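Local atomic coordinates of Alpha/beta hydrolase (Enterobacter asburiae, PDB entry 6KMO), a protein that probably hydrolyses carboxylic esters, as a bacterial esterase or lipase of the alpha/beta hydrolase fold. Residues 237-240 / 241-245; 146-149 / 150-154; 284-287 / 288-292; 204-207 / 208-211; 51-54 / 55-58. The protein carries 2 engineered substitutions. All coordinates share one frame; numbering follows the deposited sequence.

Along the chain the order is interaction 5, 2, 4, 1, 3, each a local contact within a continuous run. Interaction 4 lies nearest the middle, at the end of sheet strand 203-207, with its centre about 5 Å from that of the chain. Interaction 3, on helix 280-292, is about 12 Å away between centres and touches it: Phe286 CE2 is 3.7 Å from Met206 CE. Interaction 1, closing helix 231-241, meets interaction 4 through Trp238 and Val210, and interaction 2, opening helix 148-163, through Tyr241 and Phe146. Interaction 5 starts helix 52-63, about 34 Å from interaction 3 between centres. Interactions 2 and 3 both reach the second subunit, so their two helices contribute to the subunit contact.

Interaction 1: 237-240 / 241-245; sequences FWDN and YTTSA
Trp238 and Tyr241 project side by side from the last turn of helix 231-241, the edge of Tyr241 turned toward the face of Trp238 in an offset edge-to-face pair. The planes stand at 67° with 5.9 Å between the centroids of the six-membered rings, and Trp238 CZ3 comes 3.9 Å from Tyr241 CD2, in the plane of the tyrosine ring at its edge. Tyr241 reaches this place because its CG is anti to the backbone N (chi1 -170°). Trp110 joins the same cluster, stacked on Tyr241 and edge-to-face with Trp238.

Backbone bonds close the helix here. Thr242 N donates to Trp238 O over 2.9 Å, nearly straight at 166°, while Tyr241 N bonds to Phe237 O at 3.0 Å. Thr242 then leaves the helix, and its OG1 accepts from Ser244 N at 3.1 Å, an ST turn. Asp247 shares that hydroxyl. Thr243 CG2, anti to the carbonyl carbon and beside the backbone N, lies 3.4 Å from Asp239 O. Asp239 forms a salt bridge with Arg248, and Asn240 ND2 bonds to Trp236 O. The aromatic contact and the hydroxyl-braced turn together imply that the chain's exit toward helix 245-248 is held by both apolar and polar means.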
loop_
_atom_site.group_PDB
_atom_site.type_symbol
_atom_site.label_atom_id
_atom_site.label_comp_id
_atom_site.label_asym_id
_atom_site.label_seq_id
_atom_site.Cartn_x
_atom_site.Cartn_y
_atom_site.Cartn_z
ATOM N N PHE A 237 25.336 8.154 -10.046
ATOM C CA PHE A 237 24.648 9.193 -9.291
ATOM C C PHE A 237 25.381 9.487 -7.990
ATOM O O PHE A 237 25.682 10.647 -7.679
ATOM C CB PHE A 237 23.212 8.752 -9.006
ATOM C CG PHE A 237 22.300 8.660 -10.220
ATOM C CD1 PHE A 237 22.401 9.530 -11.299
ATOM C CD2 PHE A 237 21.289 7.710 -10.239
ATOM C CE1 PHE A 237 21.537 9.436 -12.374
ATOM C CE2 PHE A 237 20.405 7.619 -11.307
ATOM C CZ PHE A 237 20.531 8.482 -12.375
ATOM N N TRP A 238 25.696 8.445 -7.221
ATOM C CA TRP A 238 26.443 8.632 -5.984
ATOM C C TRP A 238 27.791 9.297 -6.243
ATOM O O TRP A 238 28.222 10.156 -5.466
ATOM C CB TRP A 238 26.606 7.292 -5.269
ATOM C CG TRP A 238 25.507 6.950 -4.335
ATOM C CD1 TRP A 238 24.533 6.006 -4.512
ATOM C CD2 TRP A 238 25.263 7.550 -3.058
ATOM N NE1 TRP A 238 23.688 5.993 -3.415
ATOM C CE2 TRP A 238 24.125 6.917 -2.506
ATOM C CE3 TRP A 238 25.898 8.559 -2.328
ATOM C CZ2 TRP A 238 23.614 7.264 -1.257
ATOM C CZ3 TRP A 238 25.383 8.905 -1.083
ATOM C CH2 TRP A 238 24.252 8.255 -0.561
ATOM N N ASP A 239 28.483 8.899 -7.322
ATOM C CA ASP A 239 29.801 9.461 -7.591
ATOM C C ASP A 239 29.720 10.948 -7.917
ATOM O O ASP A 239 30.615 11.712 -7.555
ATOM C CB ASP A 239 30.481 8.718 -8.741
ATOM C CG ASP A 239 30.994 7.336 -8.353
ATOM O OD1 ASP A 239 31.047 6.988 -7.154
ATOM O OD2 ASP A 239 31.361 6.579 -9.276
ATOM N N ASN A 240 28.669 11.373 -8.622
ATOM C CA ASN A 240 28.490 12.793 -8.900
ATOM C C ASN A 240 28.102 13.569 -7.652
ATOM O O ASN A 240 28.425 14.758 -7.541
ATOM C CB ASN A 240 27.429 12.971 -9.991
ATOM C CG ASN A 240 27.988 12.790 -11.387
ATOM O OD1 ASN A 240 28.600 13.704 -11.946
ATOM N ND2 ASN A 240 27.803 11.605 -11.955
ATOM N N TYR A 241 27.419 12.922 -6.708
ATOM C CA TYR A 241 26.968 13.567 -5.476
ATOM C C TYR A 241 28.120 13.756 -4.493
ATOM O O TYR A 241 28.347 14.862 -3.997
ATOM C CB TYR A 241 25.899 12.687 -4.850
ATOM C CG TYR A 241 25.140 13.276 -3.696
ATOM C CD1 TYR A 241 24.569 14.544 -3.763
ATOM C CD2 TYR A 241 24.945 12.531 -2.534
ATOM C CE1 TYR A 241 23.819 15.041 -2.713
ATOM C CE2 TYR A 241 24.181 13.024 -1.474
ATOM C CZ TYR A 241 23.618 14.275 -1.578
ATOM O OH TYR A 241 22.844 14.787 -0.567
ATOM N N THR A 242 28.829 12.684 -4.163
ATOM C CA THR A 242 30.031 12.771 -3.348
ATOM C C THR A 242 30.783 11.453 -3.406
ATOM O O THR A 242 30.196 10.389 -3.189
ATOM C CB THR A 242 29.734 13.100 -1.889
ATOM O OG1 THR A 242 30.977 12.983 -1.169
ATOM C CG2 THR A 242 28.718 12.177 -1.254
ATOM N N THR A 243 32.085 11.523 -3.672
ATOM C CA THR A 243 32.932 10.338 -3.641
ATOM C C THR A 243 33.621 10.159 -2.300
ATOM O O THR A 243 34.456 9.260 -2.163
ATOM C CB THR A 243 33.995 10.419 -4.732
ATOM O OG1 THR A 243 34.712 11.646 -4.598
ATOM C CG2 THR A 243 33.370 10.332 -6.117
ATOM N N SER A 244 33.302 10.980 -1.312
ATOM C CA SER A 244 33.935 10.885 -0.007
ATOM C C SER A 244 33.377 9.714 0.790
ATOM O O SER A 244 32.164 9.618 1.009
ATOM C CB SER A 244 33.694 12.180 0.762
ATOM O OG SER A 244 33.997 12.024 2.137
ATOM N N ALA A 245 34.260 8.837 1.263
ATOM C CA ALA A 245 33.822 7.761 2.144
ATOM C C ALA A 245 33.191 8.307 3.416
ATOM O O ALA A 245 32.205 7.755 3.919
ATOM C CB ALA A 245 35.016 6.867 2.499
#

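Interaction 2: 146-149 / 150-154; sequences FPVA and INQAY
The Phe146 ring carries Pro147 CB on one face, 3.7 Å above the plane and over its centre, while Ile150 CD1 meets the ring obliquely, 3.7 Å from Phe146 CE2. The cis peptide bond between Phe146 and Pro147 brings the two rings together in this way. Ile150 in turn lies against both: its CG1 sits between the backbone N and the carbonyl carbon (chi1 61°), 3.9 Å from Pro147 CB and 3.3 Å from Pro147 O. Ile9 of the second subunit packs on Phe146 too, and Thr5 of that subunit on Pro147.

Pro147 is the N-cap residue of helix 148-163, and its carbonyl starts the ladder by accepting from Asn151 N at 3.0 Å. Val148 O takes Gln152 N and is also bridged by a water to Asn151 ND2, each water bond being 2.9 Å. Gln152 runs alongside Val148, with its CD 4.0 Å from Val148 CG1, and its OE1 accepts from Thr139 N.

The chemistry divides accordingly. A hydrocarbon cluster at the helix start faces the dimer partner and the protein interior, whereas the more exposed flank has one carbonyl gripped by two donors, a peptide N-H and a water.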
loop_
_atom_site.group_PDB
_atom_site.type_symbol
_atom_site.label_atom_id
_atom_site.label_comp_id
_atom_site.label_asym_id
_atom_site.label_seq_id
_atom_site.Cartn_x
_atom_site.Cartn_y
_atom_site.Cartn_z
ATOM N N PHE A 146 27.247 16.955 -2.035
ATOM C CA PHE A 146 26.812 16.887 -0.649
ATOM C C PHE A 146 27.618 17.896 0.158
ATOM O O PHE A 146 28.832 18.004 -0.045
ATOM C CB PHE A 146 27.049 15.458 -0.142
ATOM C CG PHE A 146 26.761 15.247 1.329
ATOM C CD1 PHE A 146 27.773 15.317 2.271
ATOM C CD2 PHE A 146 25.487 14.917 1.765
ATOM C CE1 PHE A 146 27.511 15.100 3.599
ATOM C CE2 PHE A 146 25.224 14.698 3.082
ATOM C CZ PHE A 146 26.233 14.802 4.014
ATOM N N PRO A 147 26.999 18.637 1.084
ATOM C CA PRO A 147 25.608 18.603 1.529
ATOM C C PRO A 147 24.792 19.809 1.070
ATOM O O PRO A 147 23.860 20.194 1.763
ATOM C CB PRO A 147 25.769 18.663 3.040
ATOM C CG PRO A 147 26.865 19.694 3.192
ATOM C CD PRO A 147 27.820 19.433 2.026
ATOM N N VAL A 148 25.143 20.403 -0.067
ATOM C CA VAL A 148 24.515 21.653 -0.486
ATOM C C VAL A 148 23.005 21.498 -0.601
ATOM O O VAL A 148 22.232 22.301 -0.059
ATOM C CB VAL A 148 25.137 22.138 -1.806
ATOM C CG1 VAL A 148 24.321 23.295 -2.393
ATOM C CG2 VAL A 148 26.581 22.545 -1.598
ATOM N N ALA A 149 22.558 20.501 -1.366
ATOM C CA ALA A 149 21.131 20.353 -1.632
ATOM C C ALA A 149 20.358 20.034 -0.363
ATOM O O ALA A 149 19.263 20.565 -0.161
ATOM C CB ALA A 149 20.890 19.278 -2.686
ATOM N N ILE A 150 20.889 19.158 0.498
ATOM C CA ILE A 150 20.127 18.841 1.712
ATOM C C ILE A 150 20.073 20.037 2.659
ATOM O O ILE A 150 19.131 20.165 3.451
ATOM C CB ILE A 150 20.593 17.548 2.419
ATOM C CG1 ILE A 150 22.044 17.665 2.875
ATOM C CG2 ILE A 150 20.344 16.334 1.523
ATOM C CD1 ILE A 150 22.356 16.806 4.070
ATOM N N ASN A 151 21.065 20.926 2.599
ATOM C CA ASN A 151 20.998 22.157 3.370
ATOM C C ASN A 151 19.917 23.075 2.816
ATOM O O ASN A 151 19.129 23.649 3.580
ATOM C CB ASN A 151 22.333 22.872 3.356
ATOM C CG ASN A 151 22.240 24.200 4.046
ATOM O OD1 ASN A 151 22.022 24.238 5.240
ATOM N ND2 ASN A 151 22.315 25.267 3.308
ATOM N N GLN A 152 19.877 23.235 1.487
ATOM C CA GLN A 152 18.818 24.020 0.866
ATOM C C GLN A 152 17.453 23.476 1.236
ATOM O O GLN A 152 16.542 24.243 1.565
ATOM C CB GLN A 152 18.974 24.030 -0.655
ATOM C CG GLN A 152 20.177 24.807 -1.139
ATOM C CD GLN A 152 20.508 24.538 -2.579
ATOM O OE1 GLN A 152 20.290 23.452 -3.093
ATOM N NE2 GLN A 152 21.080 25.527 -3.236
ATOM N N ALA A 153 17.297 22.153 1.197
ATOM C CA ALA A 153 16.019 21.540 1.533
ATOM C C ALA A 153 15.623 21.843 2.973
ATOM O O ALA A 153 14.457 22.166 3.246
ATOM C CB ALA A 153 16.128 20.034 1.322
ATOM N N TYR A 154 16.576 21.739 3.902
ATOM C CA TYR A 154 16.276 22.032 5.302
ATOM C C TYR A 154 15.920 23.507 5.499
ATOM O O TYR A 154 14.946 23.835 6.187
ATOM C CB TYR A 154 17.428 21.614 6.235
ATOM C CG TYR A 154 17.150 22.034 7.655
ATOM C CD1 TYR A 154 16.255 21.344 8.435
ATOM C CD2 TYR A 154 17.712 23.181 8.172
ATOM C CE1 TYR A 154 15.948 21.741 9.724
ATOM C CE2 TYR A 154 17.409 23.597 9.452
ATOM C CZ TYR A 154 16.537 22.870 10.218
ATOM O OH TYR A 154 16.256 23.299 11.495
HETATM O O HOH W 1 23.194 24.949 0.608
#

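Interaction 3: 284-287 / 288-292; sequences EAFG and RKLDA
Leu290 lies over one face of the Phe286 ring, its CG 4.2 Å from the ring centroid and 20° off the normal, a CH-pi contact shifted toward the rim. The two methyls spread along that rim: CD1 is 3.6 Å from Phe286 CE2 and CD2 is 3.8 Å from Phe286 CZ. With CG anti to the backbone N (chi1 -174°), the phenyl ring swings to where the next turn supplies Leu290. Directly behind them the backbone bond from Leu290 N to Phe286 O measures 2.9 Å, holding the two residues one turn apart.

Helix 280-292 is the crossover of a beta-alpha-beta unit between the neighbouring parallel strands 269-274 and 297-302. Phe286 packs on Ile271 of the first strand, and Leu290 on Thr269 of the first and Val297 of the second.

On another flank the Arg288 chain runs extended past Glu284, CG 3.4 Å from Glu284 O. Glu284 OE1 and Arg288 NH2 are 4.4 Å apart, with the oxygen well out of the guanidinium plane, so only their charges interact. Each has firmer partners: Glu284 OE2 binds Thr273 and Arg301, while Arg288 NH2 makes a salt bridge to Glu275 of the second subunit, whose Asn24 bonds to both.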
loop_
_atom_site.group_PDB
_atom_site.type_symbol
_atom_site.label_atom_id
_atom_site.label_comp_id
_atom_site.label_asym_id
_atom_site.label_seq_id
_atom_site.Cartn_x
_atom_site.Cartn_y
_atom_site.Cartn_z
ATOM N N GLU A 284 13.124 -1.005 2.436
ATOM C CA GLU A 284 12.442 -1.835 3.432
ATOM C C GLU A 284 13.278 -1.987 4.698
ATOM O O GLU A 284 12.740 -1.928 5.811
ATOM C CB GLU A 284 12.073 -3.179 2.807
ATOM C CG GLU A 284 11.112 -2.990 1.639
ATOM C CD GLU A 284 10.605 -4.247 0.979
ATOM O OE1 GLU A 284 10.871 -5.378 1.456
ATOM O OE2 GLU A 284 9.892 -4.093 -0.042
ATOM N N ALA A 285 14.593 -2.134 4.548
ATOM C CA ALA A 285 15.447 -2.260 5.731
ATOM C C ALA A 285 15.417 -0.993 6.569
ATOM O O ALA A 285 15.414 -1.054 7.810
ATOM C CB ALA A 285 16.876 -2.591 5.310
ATOM N N PHE A 286 15.381 0.171 5.920
ATOM C CA PHE A 286 15.301 1.412 6.672
ATOM C C PHE A 286 14.006 1.472 7.475
ATOM O O PHE A 286 13.999 1.881 8.637
ATOM C CB PHE A 286 15.434 2.616 5.738
ATOM C CG PHE A 286 15.494 3.931 6.472
ATOM C CD1 PHE A 286 16.545 4.208 7.339
ATOM C CD2 PHE A 286 14.514 4.885 6.307
ATOM C CE1 PHE A 286 16.602 5.412 8.027
ATOM C CE2 PHE A 286 14.577 6.077 6.996
ATOM C CZ PHE A 286 15.630 6.330 7.860
ATOM N N GLY A 287 12.892 1.045 6.885
ATOM C CA GLY A 287 11.655 0.990 7.639
ATOM C C GLY A 287 11.739 0.122 8.881
ATOM O O GLY A 287 11.197 0.476 9.927
ATOM N N ARG A 288 12.412 -1.029 8.786
ATOM C CA ARG A 288 12.554 -1.886 9.957
ATOM C C ARG A 288 13.380 -1.210 11.034
ATOM O O ARG A 288 13.076 -1.336 12.227
ATOM C CB ARG A 288 13.166 -3.238 9.577
ATOM C CG ARG A 288 12.441 -3.983 8.454
ATOM C CD ARG A 288 12.905 -5.419 8.368
ATOM N NE ARG A 288 12.643 -6.004 7.064
ATOM C CZ ARG A 288 11.538 -6.624 6.696
ATOM N NH1 ARG A 288 10.517 -6.788 7.548
ATOM N NH2 ARG A 288 11.479 -7.082 5.448
ATOM N N LYS A 289 14.425 -0.485 10.636
ATOM C CA LYS A 289 15.235 0.242 11.612
ATOM C C LYS A 289 14.421 1.327 12.302
ATOM O O LYS A 289 14.560 1.548 13.520
ATOM C CB LYS A 289 16.483 0.814 10.945
ATOM C CG LYS A 289 17.483 -0.265 10.556
ATOM C CD LYS A 289 18.823 0.293 10.093
ATOM C CE LYS A 289 19.623 0.847 11.279
ATOM N NZ LYS A 289 21.143 0.866 11.106
ATOM N N LEU A 290 13.586 2.042 11.549
ATOM C CA LEU A 290 12.740 3.067 12.150
ATOM C C LEU A 290 11.825 2.437 13.185
ATOM O O LEU A 290 11.687 2.940 14.303
ATOM C CB LEU A 290 11.934 3.783 11.065
ATOM C CG LEU A 290 12.689 4.732 10.138
ATOM C CD1 LEU A 290 11.715 5.287 9.117
ATOM C CD2 LEU A 290 13.321 5.869 10.902
ATOM N N ASP A 291 11.206 1.311 12.838
ATOM C CA ASP A 291 10.279 0.690 13.780
ATOM C C ASP A 291 11.001 0.232 15.040
ATOM O O ASP A 291 10.466 0.358 16.148
ATOM C CB ASP A 291 9.576 -0.482 13.110
ATOM C CG ASP A 291 8.590 -1.164 14.015
ATOM O OD1 ASP A 291 7.479 -0.642 14.219
ATOM O OD2 ASP A 291 8.934 -2.262 14.528
ATOM N N ALA A 292 12.233 -0.258 14.895
ATOM C CA ALA A 292 12.999 -0.685 16.066
ATOM C C ALA A 292 13.342 0.493 16.957
ATOM O O ALA A 292 13.585 0.302 18.159
ATOM C CB ALA A 292 14.260 -1.403 15.623
#

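Interaction 4: 204-207 / 208-211; sequences NVML and WPVT
Trp208 NE1 donates to Asp308 OD1, and with the indole held at that nitrogen one of its faces is covered by the preceding residue, Leu207. Leu207 CB stands 3.5 Å from the centroid of the six-membered ring and only 8° off its normal, a close CH-pi contact. Its two methyls continue over the same part of the indole, CD2 being 3.9 Å from Trp208 CZ3 and CD1 4.1 Å from Trp208 CH2. The Leu207 carbonyl covers the pyrrole half, its O 3.2 Å from Trp208 CG. Such folding-back is possible because Trp208 has left-handed backbone angles and a chi1 of 42°, which puts CG between the backbone N and the carbonyl carbon and lays the ring against the residue before it.

This is the point where strand 203-207 ends and the chain passes into a loop at the C-terminal end of this inner strand of the central sheet of the alpha/beta hydrolase fold. The strand runs parallel between 174-179 and 269-274. Trp208 also touches Ser180, in a sequence that matches a nucleophile elbow, and meets His307 edge-to-face; its ring therefore lies beside the probable active-site region.

Beyond the tryptophan, Pro209 turns back toward Met206. The two side chains cross at about a right angle, with Met206 CE 3.9 Å from Pro209 CB and Met206 CB 4.0 Å from Pro209 CG. A bend at chi3 (65°) brings the methionine methyl to the proline ring, and the same CE is 4.2 Å from Thr211 CG2. Ile271 of strand 269-274 packs against both Met206 and Pro209.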
loop_
_atom_site.group_PDB
_atom_site.type_symbol
_atom_site.label_atom_id
_atom_site.label_comp_id
_atom_site.label_asym_id
_atom_site.label_seq_id
_atom_site.Cartn_x
_atom_site.Cartn_y
_atom_site.Cartn_z
ATOM N N ASN A 204 6.343 11.913 7.096
ATOM C CA ASN A 204 7.260 11.717 5.983
ATOM C C ASN A 204 6.670 10.684 5.032
ATOM O O ASN A 204 6.171 9.644 5.472
ATOM C CB ASN A 204 8.575 11.118 6.472
ATOM C CG ASN A 204 9.374 12.040 7.326
ATOM O OD1 ASN A 204 9.297 13.261 7.200
ATOM N ND2 ASN A 204 10.197 11.463 8.184
ATOM N N VAL A 205 6.788 10.932 3.737
ATOM C CA VAL A 205 6.490 9.935 2.716
ATOM C C VAL A 205 7.740 9.768 1.869
ATOM O O VAL A 205 8.132 10.675 1.126
ATOM C CB VAL A 205 5.281 10.291 1.848
ATOM C CG1 VAL A 205 5.052 9.164 0.857
ATOM C CG2 VAL A 205 4.036 10.523 2.688
ATOM N N MET A 206 8.379 8.615 1.992
ATOM C CA MET A 206 9.589 8.273 1.251
ATOM C C MET A 206 9.181 7.309 0.149
ATOM O O MET A 206 8.873 6.140 0.416
ATOM C CB MET A 206 10.635 7.658 2.188
ATOM C CG MET A 206 11.123 8.590 3.288
ATOM S SD MET A 206 12.219 7.847 4.627
ATOM C CE MET A 206 13.676 7.396 3.638
ATOM N N LEU A 207 9.157 7.803 -1.083
ATOM C CA LEU A 207 8.697 7.027 -2.238
ATOM C C LEU A 207 9.921 6.394 -2.883
ATOM O O LEU A 207 10.801 7.097 -3.394
ATOM C CB LEU A 207 7.960 7.919 -3.233
ATOM C CG LEU A 207 6.693 8.592 -2.687
ATOM C CD1 LEU A 207 6.188 9.601 -3.699
ATOM C CD2 LEU A 207 5.631 7.583 -2.358
ATOM N N TRP A 208 9.979 5.064 -2.831
ATOM C CA TRP A 208 11.061 4.247 -3.378
ATOM C C TRP A 208 12.428 4.914 -3.135
ATOM O O TRP A 208 13.161 5.232 -4.090
ATOM C CB TRP A 208 10.830 3.878 -4.845
ATOM C CG TRP A 208 10.296 4.974 -5.701
ATOM C CD1 TRP A 208 11.038 5.793 -6.494
ATOM C CD2 TRP A 208 8.929 5.401 -5.846
ATOM N NE1 TRP A 208 10.233 6.725 -7.103
ATOM C CE2 TRP A 208 8.934 6.491 -6.735
ATOM C CE3 TRP A 208 7.708 4.986 -5.306
ATOM C CZ2 TRP A 208 7.770 7.167 -7.087
ATOM C CZ3 TRP A 208 6.551 5.673 -5.667
ATOM C CH2 TRP A 208 6.600 6.739 -6.548
ATOM N N PRO A 209 12.805 5.115 -1.875
ATOM C CA PRO A 209 13.950 5.963 -1.539
ATOM C C PRO A 209 15.296 5.274 -1.699
ATOM O O PRO A 209 15.430 4.050 -1.595
ATOM C CB PRO A 209 13.723 6.258 -0.048
ATOM C CG PRO A 209 13.038 4.999 0.460
ATOM C CD PRO A 209 12.068 4.682 -0.666
ATOM N N VAL A 210 16.310 6.118 -1.899
ATOM C CA VAL A 210 17.713 5.765 -1.693
ATOM C C VAL A 210 18.030 5.927 -0.210
ATOM O O VAL A 210 17.769 6.988 0.367
ATOM C CB VAL A 210 18.625 6.685 -2.518
ATOM C CG1 VAL A 210 20.092 6.457 -2.144
ATOM C CG2 VAL A 210 18.397 6.530 -4.014
ATOM N N THR A 211 18.600 4.894 0.424
ATOM C CA THR A 211 18.946 5.008 1.840
ATOM C C THR A 211 20.395 4.667 2.168
ATOM O O THR A 211 20.798 4.881 3.320
ATOM C CB THR A 211 18.010 4.186 2.743
ATOM O OG1 THR A 211 18.307 2.808 2.526
ATOM C CG2 THR A 211 16.546 4.491 2.474
#

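Interaction 5: 51-54 / 55-58; sequences TPQE and ARQV
A capping box opens helix 52-63, built by Thr51 and Glu54, and the first helical backbone bond, Ala55 N to Thr51 O at 2.9 Å, starts from the same threonine. Thr51 OG1 accepts from Glu54 N over 3.0 Å at 168°, and in return the Thr51 N-H reaches Glu54 OE1 at 2.9 Å. That second bond comes from above the carboxylate plane, 35° out of it. The Glu54 chain is extended beyond CG, which carries the carboxylate back to the N-cap residue. Pro52 follows as the first helical residue, a position whose N-H the helix's own i to i-4 bonds do not use. The acid of the box would also be expected to interact favourably with the positive end of the helix dipole.

Arg56 lies one turn after Pro52, to whose carbonyl its own backbone N is bonded. Its side chain is extended from CG to NE and passes back over the proline: CG is 3.1 Å from Pro52 O, and Pro52 CB lies over one face of the guanidinium, 3.8 Å above the guanidinium plane and over its centre. Through these two residues helix 52-63 is joined to the loops holding Val111 and Pro142-Glu143: Arg56 NE bonds to Val111 O and NH2 forms a salt bridge with Glu143, while Pro52 itself rests on Pro142. On a more exposed side the Gln57 side chain passes the Gln53 carbonyl, its CG 3.3 Å from Gln53 O, and Val58 N makes only a weak bond to Glu54 O. The methyl of Ala55 turns inward to Met47 and Leu112.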
loop_
_atom_site.group_PDB
_atom_site.type_symbol
_atom_site.label_atom_id
_atom_site.label_comp_id
_atom_site.label_asym_id
_atom_site.label_seq_id
_atom_site.Cartn_x
_atom_site.Cartn_y
_atom_site.Cartn_z
ATOM N N THR A 51 27.069 12.858 -20.650
ATOM C CA THR A 51 27.300 14.045 -19.853
ATOM C C THR A 51 26.078 14.288 -18.974
ATOM O O THR A 51 24.988 13.791 -19.265
ATOM C CB THR A 51 27.499 15.264 -20.737
ATOM O OG1 THR A 51 26.296 15.543 -21.440
ATOM C CG2 THR A 51 28.627 15.027 -21.754
ATOM N N PRO A 52 26.227 15.053 -17.893
ATOM C CA PRO A 52 25.035 15.419 -17.110
ATOM C C PRO A 52 23.944 16.024 -17.963
ATOM O O PRO A 52 22.767 15.692 -17.786
ATOM C CB PRO A 52 25.590 16.396 -16.072
ATOM C CG PRO A 52 26.971 15.889 -15.840
ATOM C CD PRO A 52 27.470 15.411 -17.191
ATOM N N GLN A 53 24.309 16.884 -18.916
ATOM C CA GLN A 53 23.309 17.525 -19.760
ATOM C C GLN A 53 22.563 16.502 -20.616
ATOM O O GLN A 53 21.329 16.518 -20.691
ATOM C CB GLN A 53 23.998 18.583 -20.629
ATOM C CG GLN A 53 24.620 19.747 -19.836
ATOM C CD GLN A 53 25.956 19.434 -19.129
ATOM O OE1 GLN A 53 26.633 18.437 -19.407
ATOM N NE2 GLN A 53 26.334 20.311 -18.202
ATOM N N GLU A 54 23.295 15.578 -21.248
ATOM C CA GLU A 54 22.656 14.543 -22.046
ATOM C C GLU A 54 21.722 13.697 -21.193
ATOM O O GLU A 54 20.595 13.388 -21.610
ATOM C CB GLU A 54 23.723 13.651 -22.688
ATOM C CG GLU A 54 24.497 14.315 -23.812
ATOM C CD GLU A 54 25.715 13.517 -24.239
ATOM O OE1 GLU A 54 26.212 12.683 -23.452
ATOM O OE2 GLU A 54 26.186 13.734 -25.379
ATOM N N ALA A 55 22.178 13.302 -20.000
ATOM C CA ALA A 55 21.361 12.464 -19.130
ATOM C C ALA A 55 20.109 13.204 -18.684
ATOM O O ALA A 55 19.024 12.623 -18.636
ATOM C CB ALA A 55 22.186 12.042 -17.915
ATOM N N ARG A 56 20.242 14.487 -18.358
ATOM C CA ARG A 56 19.080 15.269 -17.959
ATOM C C ARG A 56 18.026 15.279 -19.056
ATOM O O ARG A 56 16.826 15.183 -18.773
ATOM C CB ARG A 56 19.500 16.687 -17.611
ATOM C CG ARG A 56 20.254 16.771 -16.298
ATOM C CD ARG A 56 21.021 18.070 -16.115
ATOM N NE ARG A 56 21.810 17.957 -14.891
ATOM C CZ ARG A 56 22.868 18.689 -14.563
ATOM N NH1 ARG A 56 23.306 19.660 -15.349
ATOM N NH2 ARG A 56 23.479 18.442 -13.416
ATOM N N GLN A 57 18.456 15.384 -20.309
ATOM C CA GLN A 57 17.521 15.441 -21.431
ATOM C C GLN A 57 16.746 14.146 -21.596
ATOM O O GLN A 57 15.598 14.174 -22.074
ATOM C CB GLN A 57 18.274 15.806 -22.712
ATOM C CG GLN A 57 18.792 17.239 -22.686
ATOM C CD GLN A 57 19.718 17.563 -23.837
ATOM O OE1 GLN A 57 20.614 16.784 -24.169
ATOM N NE2 GLN A 57 19.511 18.726 -24.443
ATOM N N VAL A 58 17.322 13.008 -21.191
ATOM C CA VAL A 58 16.596 11.741 -21.244
ATOM C C VAL A 58 15.349 11.811 -20.374
ATOM O O VAL A 58 14.246 11.466 -20.802
ATOM C CB VAL A 58 17.504 10.569 -20.834
ATOM C CG1 VAL A 58 16.706 9.277 -20.757
ATOM C CG2 VAL A 58 18.659 10.425 -21.819
#